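Local coordinates for Lmo2470 protein (Listeria monocytogenes EGD-e, PDB 5HL3) that is an internalin, InlP, that binds calcium, interacts with host afadin and facilitates the crossing of basement membranes by the bacterium, at residues A[313-318]-A[324-329]; A[284-289]-A[352-357]; A[6-11]-A[15-20]; A[22-27]-A[34-39]. One frame throughout, in Å; residues are numbered along the deposited sequence.

Interaction 1: residues A[313-318]-A[324-329]; sequences LPTTVN and ITVDTS
T316 and T325 face each other as a hydrogen-bonded pair of antiparallel strands 315-318 and 324-326. Their reciprocal backbone bonds run from T316 N to T325 O (2.9 Å) and from T325 N to T316 O (2.8 Å). On their face of the sheet N318 reaches across obliquely, its ND2 giving a hydrogen to T325 OG1 at 2.9 Å, nearly in the amide plane; ND2 is shared with T323 OG1, and T325 OG1 also bonds to T281. The other face is largely apolar: T315 runs alongside V326, its OG1 donating to L313 O from above the carbonyl plane, while T315 CG2, anti to the backbone N, meets CG2 of I324 at 3.8 Å. L313 crosses V326 at about a right angle, CD1 touching V326 CG1 at 3.5 Å. Where the strand ends, D327 N bonds to P314 O (2.8 Å). D327 OD1 receives S329 OG on its syn lone pair and S329 N on the anti side, tilted 27° out of the carboxylate plane; the latter bond makes an Asx turn. The whole is a beta hairpin within the mixed sheet of the C-terminal domain.

Interaction 2: residues A[284-289]-A[352-357]; sequences LPIYFQ and CSYDWN. With CA (calcium ion), chain H.
A leucine methyl sits almost squarely on an aromatic face: L284 CD1 lies 3.8 Å from the centroid of the Y354 ring, only 10° off the ring normal, a CH-pi contact. The methyl comes down over the centre of the six-membered ring, and CD2 of the same leucine reaches CD1 of Y354 at 3.9 Å. L284 CG stands anti to the backbone N (chi1 -168°), which sends the branch from the N-cap position of helix 285-292 across to the strand. I286, the second residue of the helix, meets the phenol end of the ring obliquely, its side chain at about a right angle to that of Y354; CG2 lies 3.5 Å from Y354 OH, with CD1 near the same oxygen. Although I286 packs its methyls against it, this buried hydroxyl is satisfied by a hydrogen bond to the carbonyl of L249. No hydrogen bond joins the two segments. The strand presents different chemistry on its two faces: Y354 turns to the helix, while S353 and D355 turn to a calcium ion, which S353 OG binds at 2.4 Å and D355 OD1 at 2.3 Å. D339 of the adjacent strand 334-345 and four waters complete the shell. The arrangement is a helix N-terminus packed on one face of a beta sheet in the C-terminal domain, with a calcium site on the other face of the same strand.

Interaction 3: residues A[6-11]-A[15-20]; sequences DLYPLP and IDVFPD
The extended chain of 6-11 passes the short helix 14-17 and comes nearest at Y8 and V17, whose CA atoms are 5.8 Å apart, without a hydrogen bond between the two segments. Y8 lays one ring face against the backbone of the helix: the D16 carbonyl oxygen stands 3.7 Å above the middle of the ring, and V17 N lies nearer its margin. The torsion that sets Y8 CG anti to the backbone N (chi1 -164°) carries the ring over this peptide, and Y8 OH ends 3.7 Å from D16 CB. Ring and carboxylate planes stand 43° apart, and a water in the plane of the ring, at its edge, links Y8 OH at 2.7 Å to D16 OD2 at 3.0 Å. V17 CG2 serves two partners, meeting L10 CD2 at 3.7 Å and Y8 CD2 at 4.0 Å; L10 crosses V17 at about a right angle. Around this contact R68 takes the carbonyl oxygens of D16 and V17, L10 leans on helix 42-46, and F18 rests on helix 21-30, placing the N-terminal chain against the small helical cap.

Interaction 4: residues A[22-27]-A[34-39]; sequences GLAKDM and DSVNDV. With CA (calcium ion), chain C.
A24 and V36 make the main touch. Two residues before A24, G22 O accepts from D26 N at 3.1 Å within the helix; L23, the next residue, faces strand 50-53 through F53. At A24 the helix turns its methyl to the loop: A24 CB meets V36 CG1 at 3.8 Å, and the same CG1 presses against the A24 carbonyl, 3.5 Å from its O. V36 sets CG1 anti to its carbonyl carbon (chi1 -61°), which points this branch at the helix. K25 adds its backbone N to the surface under CG1, while its side chain heads away; in one of its two conformers NZ bonds to T55 OG1. D26, on the side away from the loop, is held by T55 and by the backbone N of E54, and selenomethionine M27 packs on L51 and F53. The loop supplies its own order. S35 to D38 form a type I turn, closed by D38 N to S35 O; S35 OG also accepts from N37 N at 3.0 Å, an ST turn, and D38 OD2 receives S35 N from above the carboxylate plane. D38 OD1 binds a calcium ion at 2.3 Å, together with four waters. This is a helix-loop packing in the N-terminal cap of internalins, a domain related to EF-hand proteins, with a surface calcium site on the turn.

The four contacts fall into two groups at opposite ends of the chain, the centres of interactions 1 and 3 being about 80 Å apart. Interactions 1 and 2 share the C-terminal sheet and touch, V317 against Y287 and F288 and V326 against W356. Interactions 3 and 4 meet in the N-terminal cap, where I15 N lies 2.9 Å from V36 O, probably as a hydrogen bond, and I15 packs on A24. Interaction 2 is buried; the other three are partly buried. Chemistry follows position: backbone hydrogen bonds dominate the hairpin, whereas interactions 2 and 4 rest on apolar packing with calcium at their margins, and interaction 3 adds a ring over a peptide and a water bridge.

Interaction 1: residues A[313-318]-A[324-329]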
loop_
_atom_site.group_PDB
_atom_site.type_symbol
_atom_site.label_atom_id
_atom_site.label_comp_id
_atom_site.label_asym_id
_atom_site.label_seq_id
_atom_site.Cartn_x
_atom_site.Cartn_y
_atom_site.Cartn_z
ATOM N N LEU A 313 12.174 17.331 -32.538
ATOM C CA LEU A 313 12.292 16.711 -33.860
ATOM C C LEU A 313 10.902 16.398 -34.432
ATOM O O LEU A 313 10.004 16.046 -33.673
ATOM C CB LEU A 313 13.088 15.405 -33.763
ATOM C CG LEU A 313 14.553 15.548 -33.341
ATOM C CD1 LEU A 313 15.161 14.161 -33.117
ATOM C CD2 LEU A 313 15.320 16.349 -34.372
ATOM N N PRO A 314 10.745 16.512 -35.774
ATOM C CA PRO A 314 9.463 16.111 -36.368
ATOM C C PRO A 314 9.197 14.654 -36.071
ATOM O O PRO A 314 10.098 13.828 -36.167
ATOM C CB PRO A 314 9.679 16.323 -37.860
ATOM C CG PRO A 314 10.734 17.363 -37.938
ATOM C CD PRO A 314 11.653 17.073 -36.782
ATOM N N THR A 315 7.962 14.349 -35.742
ATOM C CA THR A 315 7.586 13.039 -35.260
ATOM C C THR A 315 6.248 12.687 -35.880
ATOM O O THR A 315 5.338 13.506 -35.852
ATOM C CB THR A 315 7.575 13.084 -33.712
ATOM O OG1 THR A 315 8.914 13.403 -33.262
ATOM C CG2 THR A 315 7.189 11.773 -33.119
ATOM N N THR A 316 6.131 11.488 -36.450
ATOM C CA THR A 316 4.900 11.043 -37.098
ATOM C C THR A 316 4.477 9.677 -36.595
ATOM O O THR A 316 5.303 8.808 -36.364
ATOM C CB THR A 316 5.066 10.973 -38.629
ATOM O OG1 THR A 316 6.230 10.208 -38.954
ATOM C CG2 THR A 316 5.203 12.372 -39.221
ATOM N N VAL A 317 3.170 9.502 -36.439
ATOM C CA VAL A 317 2.585 8.250 -36.007
ATOM C C VAL A 317 2.170 7.497 -37.266
ATOM O O VAL A 317 1.459 8.060 -38.119
ATOM C CB VAL A 317 1.333 8.481 -35.158
ATOM C CG1 VAL A 317 0.693 7.153 -34.786
ATOM C CG2 VAL A 317 1.665 9.292 -33.913
ATOM N N ASN A 318 2.598 6.244 -37.372
ATOM C CA ASN A 318 2.280 5.360 -38.480
ATOM C C ASN A 318 1.203 4.414 -37.951
ATOM O O ASN A 318 1.494 3.397 -37.329
ATOM C CB ASN A 318 3.549 4.629 -38.941
ATOM C CG ASN A 318 4.756 5.582 -39.125
ATOM O OD1 ASN A 318 4.677 6.558 -39.897
ATOM N ND2 ASN A 318 5.873 5.312 -38.407
ATOM N N ILE A 324 6.119 4.623 -34.618
ATOM C CA ILE A 324 6.303 6.065 -34.532
ATOM C C ILE A 324 7.667 6.381 -35.125
ATOM O O ILE A 324 8.644 5.710 -34.798
ATOM C CB ILE A 324 6.216 6.573 -33.082
ATOM C CG1 ILE A 324 4.835 6.289 -32.501
ATOM C CG2 ILE A 324 6.544 8.060 -33.007
ATOM C CD1 ILE A 324 4.714 6.543 -31.005
ATOM N N THR A 325 7.743 7.405 -35.976
ATOM C CA THR A 325 9.011 7.767 -36.623
ATOM C C THR A 325 9.452 9.153 -36.201
ATOM O O THR A 325 8.663 10.091 -36.264
ATOM C CB THR A 325 8.896 7.698 -38.158
ATOM O OG1 THR A 325 8.615 6.338 -38.530
ATOM C CG2 THR A 325 10.164 8.145 -38.828
ATOM N N VAL A 326 10.695 9.265 -35.734
ATOM C CA VAL A 326 11.299 10.542 -35.385
ATOM C C VAL A 326 12.288 10.896 -36.477
ATOM O O VAL A 326 13.108 10.075 -36.885
ATOM C CB VAL A 326 12.001 10.466 -34.026
ATOM C CG1 VAL A 326 12.594 11.820 -33.643
ATOM C CG2 VAL A 326 11.025 10.000 -32.983
ATOM N N ASP A 327 12.161 12.106 -37.000
ATOM C CA ASP A 327 13.017 12.528 -38.098
ATOM C C ASP A 327 14.382 12.992 -37.598
ATOM O O ASP A 327 14.593 14.175 -37.328
ATOM C CB ASP A 327 12.353 13.613 -38.933
ATOM C CG ASP A 327 13.160 13.976 -40.153
ATOM O OD1 ASP A 327 14.224 13.366 -40.385
ATOM O OD2 ASP A 327 12.730 14.869 -40.909
ATOM N N THR A 328 15.304 12.032 -37.550
ATOM C CA THR A 328 16.717 12.231 -37.171
ATOM C C THR A 328 17.627 12.431 -38.392
ATOM O O THR A 328 18.840 12.416 -38.254
ATOM C CB THR A 328 17.229 10.976 -36.413
ATOM O OG1 THR A 328 16.863 9.801 -37.144
ATOM C CG2 THR A 328 16.649 10.898 -35.017
ATOM N N SER A 329 17.047 12.646 -39.570
ATOM C CA SER A 329 17.818 12.656 -40.812
ATOM C C SER A 329 18.835 13.799 -40.963
ATOM O O SER A 329 19.798 13.659 -41.726
ATOM C CB SER A 329 16.874 12.619 -42.010
ATOM O OG SER A 329 16.150 13.827 -42.142
HETATM O O HOH W 1 8.839 11.843 -38.752
#

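Interaction 2: residues A[284-289]-A[352-357]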
loop_
_atom_site.group_PDB
_atom_site.type_symbol
_atom_site.label_atom_id
_atom_site.label_comp_id
_atom_site.label_asym_id
_atom_site.label_seq_id
_atom_site.Cartn_x
_atom_site.Cartn_y
_atom_site.Cartn_z
ATOM N N LEU A 284 5.915 1.109 -29.937
ATOM C CA LEU A 284 5.458 1.619 -28.626
ATOM C C LEU A 284 4.053 1.141 -28.371
ATOM O O LEU A 284 3.099 1.905 -28.512
ATOM C CB LEU A 284 5.597 3.140 -28.540
ATOM C CG LEU A 284 5.433 3.771 -27.149
ATOM C CD1 LEU A 284 6.330 3.118 -26.129
ATOM C CD2 LEU A 284 5.679 5.274 -27.243
ATOM N N PRO A 285 3.915 -0.145 -28.003
ATOM C CA PRO A 285 2.582 -0.722 -27.935
ATOM C C PRO A 285 1.625 0.033 -27.018
ATOM O O PRO A 285 0.449 0.183 -27.351
ATOM C CB PRO A 285 2.841 -2.164 -27.496
ATOM C CG PRO A 285 4.208 -2.468 -28.063
ATOM C CD PRO A 285 4.969 -1.179 -27.834
ATOM N N ILE A 286 2.127 0.514 -25.893
ATOM C CA ILE A 286 1.289 1.243 -24.937
ATOM C C ILE A 286 0.631 2.466 -25.545
ATOM O O ILE A 286 -0.542 2.766 -25.226
ATOM C CB ILE A 286 2.074 1.587 -23.644
ATOM C CG1 ILE A 286 1.144 2.237 -22.603
ATOM C CG2 ILE A 286 3.300 2.471 -23.934
ATOM C CD1 ILE A 286 1.767 2.402 -21.227
ATOM N N TYR A 287 1.317 3.184 -26.431
ATOM C CA TYR A 287 0.703 4.350 -27.064
ATOM C C TYR A 287 -0.542 3.919 -27.820
ATOM O O TYR A 287 -1.620 4.548 -27.699
ATOM C CB TYR A 287 1.687 5.108 -28.016
ATOM C CG TYR A 287 0.926 6.066 -28.910
ATOM C CD1 TYR A 287 0.423 7.274 -28.394
ATOM C CD2 TYR A 287 0.558 5.707 -30.201
ATOM C CE1 TYR A 287 -0.353 8.110 -29.165
ATOM C CE2 TYR A 287 -0.254 6.535 -30.972
ATOM C CZ TYR A 287 -0.693 7.738 -30.450
ATOM O OH TYR A 287 -1.491 8.566 -31.242
ATOM N N PHE A 288 -0.399 2.891 -28.659
ATOM C CA PHE A 288 -1.520 2.433 -29.478
ATOM C C PHE A 288 -2.684 1.884 -28.660
ATOM O O PHE A 288 -3.834 2.117 -29.003
ATOM C CB PHE A 288 -1.027 1.477 -30.567
ATOM C CG PHE A 288 -0.091 2.157 -31.524
ATOM C CD1 PHE A 288 -0.575 3.004 -32.503
ATOM C CD2 PHE A 288 1.282 2.051 -31.356
ATOM C CE1 PHE A 288 0.287 3.679 -33.358
ATOM C CE2 PHE A 288 2.144 2.760 -32.161
ATOM C CZ PHE A 288 1.643 3.562 -33.163
ATOM N N GLN A 289 -2.382 1.214 -27.558
ATOM C CA GLN A 289 -3.418 0.732 -26.646
ATOM C C GLN A 289 -4.167 1.890 -25.997
ATOM O O GLN A 289 -5.420 1.876 -25.932
ATOM C CB GLN A 289 -2.807 -0.152 -25.574
ATOM C CG GLN A 289 -2.315 -1.491 -26.075
ATOM C CD GLN A 289 -1.564 -2.246 -24.988
ATOM O OE1 GLN A 289 -0.552 -1.751 -24.458
ATOM N NE2 GLN A 289 -2.048 -3.423 -24.651
ATOM N N CYS A 352 3.402 10.676 -20.675
ATOM C CA CYS A 352 3.961 9.369 -20.985
ATOM C C CYS A 352 5.211 9.610 -21.824
ATOM O O CYS A 352 5.118 10.210 -22.886
ATOM C CB CYS A 352 2.949 8.486 -21.709
ATOM S SG CYS A 352 1.550 7.964 -20.680
ATOM N N SER A 353 6.381 9.193 -21.333
ATOM C CA SER A 353 7.661 9.560 -21.967
ATOM C C SER A 353 8.604 8.383 -22.031
ATOM O O SER A 353 8.821 7.700 -21.039
ATOM C CB SER A 353 8.317 10.670 -21.133
ATOM O OG SER A 353 9.632 10.974 -21.599
ATOM N N TYR A 354 9.146 8.140 -23.222
ATOM C CA TYR A 354 9.987 6.976 -23.517
ATOM C C TYR A 354 11.296 7.421 -24.126
ATOM O O TYR A 354 11.300 8.128 -25.125
ATOM C CB TYR A 354 9.230 5.991 -24.427
ATOM C CG TYR A 354 8.063 5.402 -23.677
ATOM C CD1 TYR A 354 6.850 6.076 -23.586
ATOM C CD2 TYR A 354 8.232 4.244 -22.932
ATOM C CE1 TYR A 354 5.823 5.566 -22.807
ATOM C CE2 TYR A 354 7.195 3.718 -22.179
ATOM C CZ TYR A 354 6.016 4.399 -22.096
ATOM O OH TYR A 354 4.979 3.926 -21.284
ATOM N N ASP A 355 12.390 6.907 -23.581
ATOM C CA ASP A 355 13.734 7.305 -23.965
ATOM C C ASP A 355 14.483 6.161 -24.625
ATOM O O ASP A 355 14.267 5.004 -24.263
ATOM C CB ASP A 355 14.530 7.655 -22.713
ATOM C CG ASP A 355 13.931 8.752 -21.905
ATOM O OD1 ASP A 355 12.998 9.441 -22.348
ATOM O OD2 ASP A 355 14.442 8.920 -20.792
ATOM N N TRP A 356 15.444 6.479 -25.491
ATOM C CA TRP A 356 16.358 5.449 -26.019
ATOM C C TRP A 356 17.586 6.120 -26.566
ATOM O O TRP A 356 17.587 7.312 -26.843
ATOM C CB TRP A 356 15.678 4.528 -27.059
ATOM C CG TRP A 356 15.407 5.134 -28.418
ATOM C CD1 TRP A 356 16.107 4.895 -29.564
ATOM C CD2 TRP A 356 14.328 6.017 -28.793
ATOM N NE1 TRP A 356 15.561 5.583 -30.615
ATOM C CE2 TRP A 356 14.472 6.280 -30.162
ATOM C CE3 TRP A 356 13.284 6.623 -28.103
ATOM C CZ2 TRP A 356 13.616 7.114 -30.852
ATOM C CZ3 TRP A 356 12.419 7.451 -28.811
ATOM C CH2 TRP A 356 12.613 7.701 -30.164
ATOM N N ASN A 357 18.631 5.328 -26.709
ATOM C CA ASN A 357 19.915 5.807 -27.236
ATOM C C ASN A 357 20.096 5.416 -28.682
ATOM O O ASN A 357 19.788 4.298 -29.084
ATOM C CB ASN A 357 21.082 5.248 -26.403
ATOM C CG ASN A 357 21.128 5.804 -25.001
ATOM O OD1 ASN A 357 20.595 6.887 -24.731
ATOM N ND2 ASN A 357 21.738 5.056 -24.078
HETATM CA CA CA H . 11.955 11.104 -21.068
HETATM O O HOH W 2 11.037 9.224 -19.728
HETATM O O HOH W 3 13.456 10.947 -19.191
HETATM O O HOH W 4 11.117 12.891 -19.881
HETATM O O HOH W 5 13.802 12.616 -21.526
#

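Interaction 3: residues A[6-11]-A[15-20]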
loop_
_atom_site.group_PDB
_atom_site.type_symbol
_atom_site.label_atom_id
_atom_site.label_comp_id
_atom_site.label_asym_id
_atom_site.label_seq_id
_atom_site.Cartn_x
_atom_site.Cartn_y
_atom_site.Cartn_z
ATOM N N ASP A 6 -5.330 -12.537 38.041
ATOM C CA ASP A 6 -4.813 -11.137 37.980
ATOM C C ASP A 6 -5.880 -10.061 38.259
ATOM O O ASP A 6 -5.519 -8.907 38.400
ATOM C CB ASP A 6 -4.162 -10.863 36.591
ATOM C CG ASP A 6 -2.826 -11.536 36.413
ATOM O OD1 ASP A 6 -1.959 -11.367 37.298
ATOM O OD2 ASP A 6 -2.612 -12.196 35.357
ATOM N N LEU A 7 -7.167 -10.414 38.341
ATOM C CA LEU A 7 -8.211 -9.382 38.493
ATOM C C LEU A 7 -8.167 -8.705 39.850
ATOM O O LEU A 7 -8.193 -9.368 40.906
ATOM C CB LEU A 7 -9.606 -9.952 38.247
ATOM C CG LEU A 7 -9.861 -10.518 36.850
ATOM C CD1 LEU A 7 -11.192 -11.249 36.812
ATOM C CD2 LEU A 7 -9.807 -9.453 35.760
ATOM N N TYR A 8 -8.122 -7.384 39.827
ATOM C CA TYR A 8 -8.058 -6.607 41.061
ATOM C C TYR A 8 -9.459 -6.581 41.721
ATOM O O TYR A 8 -10.449 -6.408 41.023
ATOM C CB TYR A 8 -7.563 -5.184 40.769
ATOM C CG TYR A 8 -7.110 -4.474 42.011
ATOM C CD1 TYR A 8 -5.820 -4.669 42.529
ATOM C CD2 TYR A 8 -7.957 -3.628 42.684
ATOM C CE1 TYR A 8 -5.422 -4.040 43.701
ATOM C CE2 TYR A 8 -7.568 -2.990 43.833
ATOM C CZ TYR A 8 -6.303 -3.200 44.348
ATOM O OH TYR A 8 -5.928 -2.567 45.499
ATOM N N PRO A 9 -9.521 -6.706 43.075
ATOM C CA PRO A 9 -10.821 -6.697 43.754
ATOM C C PRO A 9 -11.526 -5.354 43.659
ATOM O O PRO A 9 -10.901 -4.315 43.872
ATOM C CB PRO A 9 -10.448 -6.997 45.213
ATOM C CG PRO A 9 -9.055 -6.470 45.367
ATOM C CD PRO A 9 -8.407 -6.810 44.041
ATOM N N LEU A 10 -12.817 -5.382 43.331
ATOM C CA LEU A 10 -13.611 -4.151 43.216
ATOM C C LEU A 10 -14.701 -4.132 44.287
ATOM O O LEU A 10 -15.108 -5.192 44.742
ATOM C CB LEU A 10 -14.269 -4.108 41.837
ATOM C CG LEU A 10 -13.313 -4.093 40.642
ATOM C CD1 LEU A 10 -14.075 -4.097 39.309
ATOM C CD2 LEU A 10 -12.390 -2.882 40.714
ATOM N N PRO A 11 -15.234 -2.967 44.663
ATOM C CA PRO A 11 -14.850 -1.658 44.170
ATOM C C PRO A 11 -13.458 -1.228 44.605
ATOM O O PRO A 11 -12.937 -1.709 45.614
ATOM C CB PRO A 11 -15.911 -0.709 44.795
ATOM C CG PRO A 11 -17.055 -1.602 45.163
ATOM C CD PRO A 11 -16.411 -2.898 45.554
ATOM N N ILE A 15 -6.727 4.265 40.394
ATOM C CA ILE A 15 -5.268 4.200 40.512
ATOM C C ILE A 15 -4.777 2.902 41.155
ATOM O O ILE A 15 -3.630 2.521 40.952
ATOM C CB ILE A 15 -4.739 5.461 41.242
ATOM C CG1 ILE A 15 -3.202 5.601 41.153
ATOM C CG2 ILE A 15 -5.204 5.504 42.695
ATOM C CD1 ILE A 15 -2.627 5.707 39.769
ATOM N N ASP A 16 -5.636 2.238 41.930
ATOM C CA ASP A 16 -5.278 0.948 42.510
ATOM C C ASP A 16 -5.500 -0.193 41.503
ATOM O O ASP A 16 -4.692 -1.140 41.427
ATOM C CB ASP A 16 -6.046 0.700 43.794
ATOM C CG ASP A 16 -5.691 1.713 44.906
ATOM O OD1 ASP A 16 -4.577 2.278 44.919
ATOM O OD2 ASP A 16 -6.537 1.855 45.751
ATOM N N VAL A 17 -6.544 -0.093 40.671
ATOM C CA VAL A 17 -6.784 -1.105 39.635
ATOM C C VAL A 17 -5.735 -1.020 38.527
ATOM O O VAL A 17 -5.259 -2.041 38.043
ATOM C CB VAL A 17 -8.190 -0.897 39.010
ATOM C CG1 VAL A 17 -8.459 -1.944 37.927
ATOM C CG2 VAL A 17 -9.291 -0.929 40.079
ATOM N N PHE A 18 -5.343 0.196 38.194
ATOM C CA PHE A 18 -4.420 0.474 37.080
ATOM C C PHE A 18 -3.241 1.295 37.635
ATOM O O PHE A 18 -3.200 2.504 37.473
ATOM C CB PHE A 18 -5.162 1.274 36.014
ATOM C CG PHE A 18 -6.415 0.600 35.509
ATOM C CD1 PHE A 18 -6.362 -0.533 34.705
ATOM C CD2 PHE A 18 -7.655 1.115 35.811
ATOM C CE1 PHE A 18 -7.528 -1.125 34.221
ATOM C CE2 PHE A 18 -8.831 0.535 35.313
ATOM C CZ PHE A 18 -8.759 -0.584 34.507
ATOM N N PRO A 19 -2.270 0.631 38.267
ATOM C CA PRO A 19 -1.216 1.333 39.024
ATOM C C PRO A 19 -0.087 1.859 38.129
ATOM O O PRO A 19 1.055 1.421 38.196
ATOM C CB PRO A 19 -0.746 0.265 40.021
ATOM C CG PRO A 19 -0.954 -1.000 39.290
ATOM C CD PRO A 19 -2.236 -0.814 38.531
ATOM N N ASP A 20 -0.432 2.851 37.335
ATOM C CA ASP A 20 0.498 3.527 36.435
ATOM C C ASP A 20 -0.122 4.875 36.152
ATOM O O ASP A 20 -1.316 4.949 35.822
ATOM C CB ASP A 20 0.691 2.755 35.139
ATOM C CG ASP A 20 1.560 3.520 34.154
ATOM O OD1 ASP A 20 2.801 3.542 34.371
ATOM O OD2 ASP A 20 1.021 4.126 33.193
HETATM O O HOH W 6 -7.528 -0.794 46.657
#

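Interaction 4: residues A[22-27]-A[34-39]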
loop_
_atom_site.group_PDB
_atom_site.type_symbol
_atom_site.label_atom_id
_atom_site.label_comp_id
_atom_site.label_asym_id
_atom_site.label_seq_id
_atom_site.Cartn_x
_atom_site.Cartn_y
_atom_site.Cartn_z
ATOM N N GLY A 22 0.022 7.193 33.700
ATOM C CA GLY A 22 -0.552 7.421 32.407
ATOM C C GLY A 22 -1.732 6.531 32.128
ATOM O O GLY A 22 -2.729 6.979 31.567
ATOM N N LEU A 23 -1.628 5.247 32.470
ATOM C CA LEU A 23 -2.739 4.356 32.229
ATOM C C LEU A 23 -3.950 4.766 33.055
ATOM O O LEU A 23 -5.076 4.751 32.562
ATOM C CB LEU A 23 -2.370 2.902 32.550
ATOM C CG LEU A 23 -3.417 1.864 32.145
ATOM C CD1 LEU A 23 -3.530 1.828 30.632
ATOM C CD2 LEU A 23 -3.095 0.487 32.705
ATOM N N ALA A 24 -3.736 5.120 34.309
ATOM C CA ALA A 24 -4.854 5.522 35.163
ATOM C C ALA A 24 -5.533 6.780 34.662
ATOM O O ALA A 24 -6.747 6.888 34.687
ATOM C CB ALA A 24 -4.406 5.677 36.598
ATOM N N LYS A 25 -4.739 7.738 34.190
ATOM C CA LYS A 25 -5.279 8.973 33.604
ATOM C C LYS A 25 -6.179 8.638 32.411
ATOM O O LYS A 25 -7.312 9.122 32.318
ATOM C CB LYS A 25 -4.128 9.899 33.185
ATOM C CG LYS A 25 -4.501 11.086 32.309
ATOM C CD LYS A 25 -3.361 12.088 32.145
ATOM C CE LYS A 25 -3.663 13.144 31.069
ATOM N NZ LYS A 25 -3.621 12.598 29.669
ATOM N N ASP A 26 -5.676 7.797 31.505
ATOM C CA ASP A 26 -6.459 7.425 30.326
ATOM C C ASP A 26 -7.681 6.601 30.716
ATOM O O ASP A 26 -8.749 6.788 30.142
ATOM C CB ASP A 26 -5.599 6.687 29.309
ATOM C CG ASP A 26 -4.610 7.606 28.601
ATOM O OD1 ASP A 26 -4.554 8.830 28.917
ATOM O OD2 ASP A 26 -3.865 7.065 27.740
HETATM N N MSE A 27 -7.553 5.753 31.724
HETATM C CA MSE A 27 -8.726 4.978 32.169
HETATM C C MSE A 27 -9.773 5.874 32.808
HETATM O O MSE A 27 -10.953 5.654 32.597
HETATM C CB MSE A 27 -8.300 3.832 33.088
HETATM C CG MSE A 27 -7.623 2.692 32.328
HETATM SE SE MSE A 27 -8.720 1.944 30.845
HETATM C CE MSE A 27 -10.432 1.806 31.777
ATOM N N ASP A 34 -13.639 12.133 37.019
ATOM C CA ASP A 34 -12.788 13.317 37.057
ATOM C C ASP A 34 -11.424 13.066 37.682
ATOM O O ASP A 34 -10.492 13.845 37.433
ATOM C CB ASP A 34 -13.463 14.471 37.790
ATOM C CG ASP A 34 -14.641 15.051 37.024
ATOM O OD1 ASP A 34 -14.731 14.873 35.779
ATOM O OD2 ASP A 34 -15.450 15.732 37.692
ATOM N N SER A 35 -11.282 11.987 38.465
ATOM C CA SER A 35 -10.028 11.742 39.175
ATOM C C SER A 35 -9.597 10.298 39.121
ATOM O O SER A 35 -10.432 9.411 39.174
ATOM C CB SER A 35 -10.234 12.100 40.634
ATOM O OG SER A 35 -9.064 11.899 41.382
ATOM N N VAL A 36 -8.292 10.049 39.078
ATOM C CA VAL A 36 -7.791 8.684 39.195
ATOM C C VAL A 36 -8.021 8.119 40.596
ATOM O O VAL A 36 -7.898 6.930 40.799
ATOM C CB VAL A 36 -6.298 8.549 38.843
ATOM C CG1 VAL A 36 -6.063 8.974 37.393
ATOM C CG2 VAL A 36 -5.362 9.305 39.803
ATOM N N ASN A 37 -8.361 8.978 41.558
ATOM C CA ASN A 37 -8.686 8.497 42.901
ATOM C C ASN A 37 -10.113 8.030 43.013
ATOM O O ASN A 37 -10.467 7.408 44.011
ATOM C CB ASN A 37 -8.385 9.558 43.943
ATOM C CG ASN A 37 -6.912 9.902 43.999
ATOM O OD1 ASN A 37 -6.054 9.080 43.729
ATOM N ND2 ASN A 37 -6.613 11.157 44.301
ATOM N N ASP A 38 -10.941 8.277 41.997
ATOM C CA ASP A 38 -12.348 7.872 42.067
ATOM C C ASP A 38 -12.495 6.347 42.110
ATOM O O ASP A 38 -11.772 5.597 41.432
ATOM C CB ASP A 38 -13.151 8.406 40.882
ATOM C CG ASP A 38 -13.420 9.908 40.952
ATOM O OD1 ASP A 38 -13.516 10.471 42.040
ATOM O OD2 ASP A 38 -13.577 10.524 39.866
ATOM N N VAL A 39 -13.463 5.911 42.920
ATOM C CA VAL A 39 -13.756 4.491 43.115
ATOM C C VAL A 39 -14.678 4.002 42.000
ATOM O O VAL A 39 -15.699 4.628 41.700
ATOM C CB VAL A 39 -14.400 4.263 44.493
ATOM C CG1 VAL A 39 -14.902 2.837 44.631
ATOM C CG2 VAL A 39 -13.380 4.605 45.575
HETATM CA CA CA C . -14.333 12.405 43.075
HETATM O O HOH W 7 -14.902 12.872 40.638
HETATM O O HOH W 8 -12.143 12.306 43.951
HETATM O O HOH W 9 -16.463 11.536 42.612
HETATM O O HOH W 10 -15.725 14.358 43.038
#